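PDB 4Q71: proline dehydrogenase from Bradyrhizobium diazoefficiens USDA 110, which probably oxidises proline to glutamate in two steps, pairing an FAD-dependent proline dehydrogenase with an NAD-dependent L-glutamate gamma-semialdehyde dehydrogenase in one chain. Local coordinates for residues 195-200 and 450-455; 311-316 and 340-345. The protein carries 1 engineered substitution. All coordinates share one frame; numbering follows the deposited sequence.

Coming from the N terminus, the chain enters contact 1 at the end of strand 193-196, which with the following loop (195-200) forms one side of it; the other side, 450-455, arrives some 250 residues later at the start of helix 452-464. The loop closed in this way takes in most of the proline dehydrogenase barrel. Contact 2 is nested inside it: strands 309-314 and 338-343 come together there after a short excursion through helix 320-333. The centres of the two contacts are about 19 Å apart and their nearest atoms about 6 Å apart, so they do not touch. Both reach the same parallel sheet, contact 1 where the last barrel strand hands over to a helix, contact 2 where the strands meet the FAD.

Contact 1 of 2, residues 195-200 and 450-455; sequences DMLGEG and RDLLAY
L197 lays its CD2 methyl over one face of the Y455 ring, 3.7 Å from the ring centroid, a CH-pi contact in which the two side chains meet at about a right angle. The methyl is shifted toward the rim and comes closest to Y455 CG, at 3.5 Å. Its sister methyl CD1 reaches the first turn of helix 452-464, 3.9 Å from L452 CA, while L197 CB rests on D451 CB. Y455 holds its ring anti to the backbone N (chi1 -177°), which carries the hydroxyl out to D195. There Y455 OH donates to D195 OD2 over 2.9 Å, on the anti side of the carboxylate and 31° out of its plane; carboxylate and ring planes stand 64° apart. A phenylalanine in place of Y455 would probably leave D195 OD2 without this donor. The carboxylate of D451 is taken up by R209 in a salt bridge and by Y210 in a hydrogen bond, and that of E199 pairs with R458 one turn beyond A454. Here the end of strand 193-196 in the proline dehydrogenase barrel meets the N-terminal turn of helix 452-464, with P445 of strand 440-448 touching both L197 and Y455, and L420 of strand 416-420 touching D195 and Y455.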
# COMPACT_ATOMS: atom_id res chain seq x y z
N ASP A 195 -9.10 -11.57 -54.34
CA ASP A 195 -8.57 -12.21 -53.14
C ASP A 195 -9.42 -13.46 -52.93
O ASP A 195 -10.55 -13.39 -52.42
CB ASP A 195 -8.69 -11.26 -51.94
CG ASP A 195 -8.13 -11.84 -50.65
OD1 ASP A 195 -7.35 -12.83 -50.69
OD2 ASP A 195 -8.49 -11.30 -49.58
N MET A 196 -8.90 -14.61 -53.36
CA MET A 196 -9.72 -15.82 -53.32
C MET A 196 -9.91 -16.33 -51.89
O MET A 196 -8.98 -16.35 -51.09
CB MET A 196 -9.11 -16.91 -54.20
CG MET A 196 -8.83 -16.43 -55.62
SD MET A 196 -10.33 -16.03 -56.56
CE MET A 196 -11.19 -17.62 -56.41
N LEU A 197 -11.13 -16.74 -51.58
CA LEU A 197 -11.47 -17.15 -50.22
C LEU A 197 -10.68 -18.36 -49.67
O LEU A 197 -10.36 -18.42 -48.48
CB LEU A 197 -12.97 -17.43 -50.12
CG LEU A 197 -13.94 -16.24 -50.15
CD1 LEU A 197 -15.31 -16.70 -49.64
CD2 LEU A 197 -13.42 -15.05 -49.35
N GLY A 198 -10.39 -19.35 -50.49
CA GLY A 198 -9.84 -20.58 -49.93
C GLY A 198 -8.54 -20.57 -49.14
O GLY A 198 -7.60 -19.79 -49.42
N GLU A 199 -8.48 -21.44 -48.13
CA GLU A 199 -7.26 -21.73 -47.40
C GLU A 199 -7.33 -23.11 -46.76
O GLU A 199 -8.42 -23.68 -46.57
CB GLU A 199 -7.04 -20.70 -46.30
CG GLU A 199 -8.08 -20.80 -45.21
CD GLU A 199 -7.65 -20.09 -43.94
OE1 GLU A 199 -7.32 -18.88 -44.02
OE2 GLU A 199 -7.63 -20.75 -42.88
N GLY A 200 -6.17 -23.66 -46.42
CA GLY A 200 -6.10 -24.87 -45.62
C GLY A 200 -6.95 -26.02 -46.12
O GLY A 200 -7.95 -26.38 -45.50
N ARG A 450 -18.86 -22.09 -48.66
CA ARG A 450 -18.19 -23.07 -47.79
C ARG A 450 -16.80 -22.60 -47.34
O ARG A 450 -16.19 -23.24 -46.49
CB ARG A 450 -18.07 -24.41 -48.50
CG ARG A 450 -17.15 -24.40 -49.74
CD ARG A 450 -17.32 -25.70 -50.54
NE ARG A 450 -16.80 -26.86 -49.82
CZ ARG A 450 -16.92 -28.12 -50.23
NH1 ARG A 450 -17.56 -28.37 -51.37
NH2 ARG A 450 -16.42 -29.13 -49.52
N ASP A 451 -16.31 -21.49 -47.90
CA ASP A 451 -15.01 -20.95 -47.52
C ASP A 451 -15.14 -19.60 -46.82
O ASP A 451 -14.14 -19.01 -46.39
CB ASP A 451 -14.13 -20.83 -48.75
CG ASP A 451 -13.88 -22.17 -49.40
OD1 ASP A 451 -13.42 -23.07 -48.67
OD2 ASP A 451 -14.19 -22.33 -50.61
N LEU A 452 -16.37 -19.12 -46.69
CA LEU A 452 -16.59 -17.81 -46.11
C LEU A 452 -16.25 -17.73 -44.61
O LEU A 452 -15.60 -16.78 -44.18
CB LEU A 452 -18.03 -17.36 -46.34
CG LEU A 452 -18.33 -16.00 -45.71
CD1 LEU A 452 -17.44 -14.91 -46.32
CD2 LEU A 452 -19.79 -15.66 -45.87
N LEU A 453 -16.70 -18.69 -43.80
CA LEU A 453 -16.50 -18.59 -42.35
C LEU A 453 -15.04 -18.40 -41.95
O LEU A 453 -14.72 -17.50 -41.16
CB LEU A 453 -17.09 -19.81 -41.63
CG LEU A 453 -18.47 -19.75 -40.97
CD1 LEU A 453 -18.68 -20.98 -40.06
CD2 LEU A 453 -18.66 -18.46 -40.20
N ALA A 454 -14.14 -19.23 -42.50
CA ALA A 454 -12.71 -19.12 -42.19
C ALA A 454 -12.16 -17.74 -42.54
O ALA A 454 -11.35 -17.19 -41.80
CB ALA A 454 -11.89 -20.23 -42.94
N TYR A 455 -12.60 -17.20 -43.67
CA TYR A 455 -12.16 -15.88 -44.09
C TYR A 455 -12.77 -14.77 -43.22
O TYR A 455 -12.10 -13.79 -42.87
CB TYR A 455 -12.53 -15.66 -45.56
CG TYR A 455 -12.07 -14.35 -46.15
CD1 TYR A 455 -10.83 -14.25 -46.79
CD2 TYR A 455 -12.87 -13.21 -46.09
CE1 TYR A 455 -10.40 -13.04 -47.35
CE2 TYR A 455 -12.44 -12.00 -46.64
CZ TYR A 455 -11.21 -11.92 -47.27
OH TYR A 455 -10.78 -10.73 -47.82

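Contact 2 of 2, residues 311-316 and 340-345; sequences LAIQAY and VRLVKG. With FAD (flavin-adenine dinucleotide), chain C.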
# COMPACT_ATOMS: atom_id res chain seq x y z
N LEU A 311 4.80 -12.63 -54.53
CA LEU A 311 4.45 -13.18 -53.23
C LEU A 311 4.23 -12.07 -52.22
O LEU A 311 4.68 -10.93 -52.43
CB LEU A 311 5.54 -14.14 -52.74
CG LEU A 311 6.75 -13.48 -52.08
CD1 LEU A 311 7.59 -14.52 -51.28
CD2 LEU A 311 7.61 -12.82 -53.12
N ALA A 312 3.57 -12.40 -51.12
CA ALA A 312 3.43 -11.45 -50.01
C ALA A 312 4.54 -11.68 -49.00
O ALA A 312 4.98 -12.82 -48.78
CB ALA A 312 2.07 -11.57 -49.33
N ILE A 313 4.98 -10.59 -48.39
CA ILE A 313 5.97 -10.63 -47.33
C ILE A 313 5.44 -9.85 -46.12
O ILE A 313 5.01 -8.70 -46.24
CB ILE A 313 7.30 -10.03 -47.80
CG1 ILE A 313 7.88 -10.88 -48.97
CG2 ILE A 313 8.31 -9.99 -46.65
CD1 ILE A 313 9.13 -10.24 -49.57
N GLN A 314 5.49 -10.50 -44.96
CA GLN A 314 4.91 -9.96 -43.75
C GLN A 314 5.94 -9.19 -42.89
O GLN A 314 6.82 -9.81 -42.28
CB GLN A 314 4.29 -11.09 -42.92
CG GLN A 314 3.14 -11.82 -43.61
CD GLN A 314 3.03 -13.27 -43.15
OE1 GLN A 314 4.06 -13.99 -43.01
NE2 GLN A 314 1.81 -13.73 -42.94
N ALA A 315 5.79 -7.87 -42.81
CA ALA A 315 6.70 -7.04 -42.03
C ALA A 315 6.58 -7.23 -40.52
O ALA A 315 7.50 -6.85 -39.78
CB ALA A 315 6.54 -5.55 -42.39
N TYR A 316 5.48 -7.81 -40.06
CA TYR A 316 5.39 -8.04 -38.61
C TYR A 316 6.36 -9.13 -38.17
O TYR A 316 6.55 -9.34 -36.98
CB TYR A 316 3.95 -8.26 -38.09
CG TYR A 316 3.25 -9.58 -38.38
CD1 TYR A 316 3.80 -10.55 -39.22
CD2 TYR A 316 2.00 -9.85 -37.80
CE1 TYR A 316 3.12 -11.75 -39.49
CE2 TYR A 316 1.31 -11.03 -38.06
CZ TYR A 316 1.87 -11.98 -38.91
OH TYR A 316 1.19 -13.15 -39.14
N VAL A 340 5.99 -7.74 -55.73
CA VAL A 340 6.15 -8.18 -54.35
C VAL A 340 5.28 -7.38 -53.40
O VAL A 340 5.42 -6.17 -53.30
CB VAL A 340 7.62 -8.09 -53.92
CG1 VAL A 340 7.77 -8.42 -52.45
CG2 VAL A 340 8.49 -9.00 -54.81
N ARG A 341 4.38 -8.07 -52.71
CA ARG A 341 3.43 -7.42 -51.81
C ARG A 341 3.95 -7.32 -50.39
O ARG A 341 4.30 -8.34 -49.78
CB ARG A 341 2.10 -8.17 -51.77
CG ARG A 341 1.06 -7.41 -50.94
CD ARG A 341 -0.15 -8.27 -50.58
NE ARG A 341 -0.93 -8.72 -51.73
CZ ARG A 341 -1.47 -9.93 -51.83
NH1 ARG A 341 -1.31 -10.83 -50.85
NH2 ARG A 341 -2.17 -10.23 -52.89
N LEU A 342 3.99 -6.11 -49.85
CA LEU A 342 4.39 -5.93 -48.46
C LEU A 342 3.15 -5.69 -47.62
O LEU A 342 2.40 -4.76 -47.88
CB LEU A 342 5.38 -4.78 -48.29
CG LEU A 342 6.01 -4.65 -46.90
CD1 LEU A 342 7.04 -5.81 -46.63
CD2 LEU A 342 6.65 -3.27 -46.70
N VAL A 343 2.93 -6.57 -46.64
CA VAL A 343 1.83 -6.42 -45.70
C VAL A 343 2.42 -6.37 -44.29
O VAL A 343 3.60 -6.70 -44.09
CB VAL A 343 0.84 -7.62 -45.74
CG1 VAL A 343 0.36 -7.89 -47.17
CG2 VAL A 343 1.50 -8.88 -45.14
N LYS A 344 1.61 -6.01 -43.31
CA LYS A 344 2.08 -6.16 -41.94
C LYS A 344 1.96 -7.61 -41.48
O LYS A 344 2.97 -8.26 -41.18
CB LYS A 344 1.42 -5.14 -41.01
CG LYS A 344 1.89 -3.71 -41.37
CD LYS A 344 1.21 -2.60 -40.58
CE LYS A 344 1.68 -1.24 -41.13
NZ LYS A 344 0.87 -0.13 -40.55
N GLY A 345 0.75 -8.15 -41.51
CA GLY A 345 0.53 -9.55 -41.18
C GLY A 345 -0.79 -9.88 -40.51
O GLY A 345 -1.22 -9.17 -39.58
PA FAD C . -2.80 -1.20 -39.09
O1A FAD C . -4.04 -0.84 -38.18
O2A FAD C . -1.81 -0.18 -39.32
O5B FAD C . -1.87 -2.29 -38.65
C5B FAD C . -2.35 -3.44 -37.95
C4B FAD C . -1.33 -4.58 -37.97
O4B FAD C . -0.37 -4.41 -36.98
C3B FAD C . -1.89 -5.95 -37.72
O3B FAD C . -2.55 -6.51 -38.80
C2B FAD C . -0.69 -6.72 -37.30
O2B FAD C . 0.03 -7.22 -38.38
C1B FAD C . 0.10 -5.67 -36.57
N9A FAD C . 0.01 -5.68 -35.13
C8A FAD C . -1.13 -5.45 -34.36
N7A FAD C . -0.81 -5.50 -33.06
C5A FAD C . 0.55 -5.77 -32.92
C6A FAD C . 1.42 -5.94 -31.86
N6A FAD C . 0.97 -5.86 -30.49
N1A FAD C . 2.72 -6.19 -32.08
C2A FAD C . 3.22 -6.28 -33.33
N3A FAD C . 2.39 -6.11 -34.39
C4A FAD C . 1.09 -5.87 -34.23
N1 FAD C . -1.35 -10.42 -44.35
C2 FAD C . -0.77 -11.74 -44.30
O2 FAD C . -0.31 -12.20 -43.11
N3 FAD C . -0.61 -12.47 -45.47
C4 FAD C . -1.13 -11.99 -46.66
O4 FAD C . -0.92 -12.68 -47.82
C4X FAD C . -1.84 -10.68 -46.72
N5 FAD C . -2.40 -10.19 -47.89
C5X FAD C . -3.04 -8.96 -47.87
C6 FAD C . -3.60 -8.49 -49.07
C7 FAD C . -4.25 -7.25 -49.08
C7M FAD C . -4.85 -6.77 -50.37
C8 FAD C . -4.33 -6.47 -47.93
C8M FAD C . -5.02 -5.13 -47.97
C9 FAD C . -3.77 -6.93 -46.73
C9A FAD C . -3.13 -8.18 -46.70
N10 FAD C . -2.55 -8.68 -45.48
C10 FAD C . -1.91 -9.92 -45.51
C1' FAD C . -2.51 -7.92 -44.19
C2' FAD C . -3.67 -8.10 -43.26
O2' FAD C . -4.73 -8.55 -44.02
C3' FAD C . -4.01 -6.73 -42.66
O3' FAD C . -4.78 -6.11 -43.60
C4' FAD C . -2.83 -5.81 -42.36
O4' FAD C . -1.89 -6.42 -41.54
C5' FAD C . -3.31 -4.48 -41.76
O5' FAD C . -2.24 -3.55 -41.72
P FAD C . -2.41 -1.96 -41.85
O1P FAD C . -1.22 -1.06 -42.35
O2P FAD C . -3.73 -1.94 -42.70
O3P FAD C . -3.22 -1.59 -40.48
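A312 and R341 sit side by side on the sheet face that looks at the flavin, the A312 methyl 3.8 Å from R341 NH1. With CG anti to the backbone N (chi1 -174°) and a bend at chi3, R341 slides one face of its guanidinium over FAD C6 and brings NH1 to 3.2 Å from FAD N5. D280, S237, Q418 and Y443 hold its nitrogens, so its rotation is fixed. Next along, Q314 and V343 run alongside each other in the same direction. The V343 methyls press on the middle of the isoalloxazine, CG2 lying 3.3 Å from FAD N1, and the extended Q314 chain sends NE2 almost straight (174°) to FAD O2 over 2.6 Å. These strands, 309-314 and 338-343, flank helix 320-333 in a parallel beta-alpha-beta unit of the proline dehydrogenase TIM-type barrel, whose C-terminal strand ends cradle the cofactor. Backbone bonds run in alternation from L311 O to A315 N. On the other face I313 CD1 meets V340 CG1 at 3.7 Å, with V323, I324 and V327 of that helix against them. Past the strands, Y316 N bonds K344 O and its ring lies flat over G345 CA, 3.5 Å from the ring centroid; G345, having no side chain, lets its CA sit this close over the ring. Extended beyond CG, the K344 chain puts NZ 2.9 Å from both FAD O1P and FAD O2A, one on each phosphate, with D373 as a further partner. G345 O accepts hydrogen bonds from both hydroxyls of the adenosine ribose, from FAD O2B at 2.6 Å.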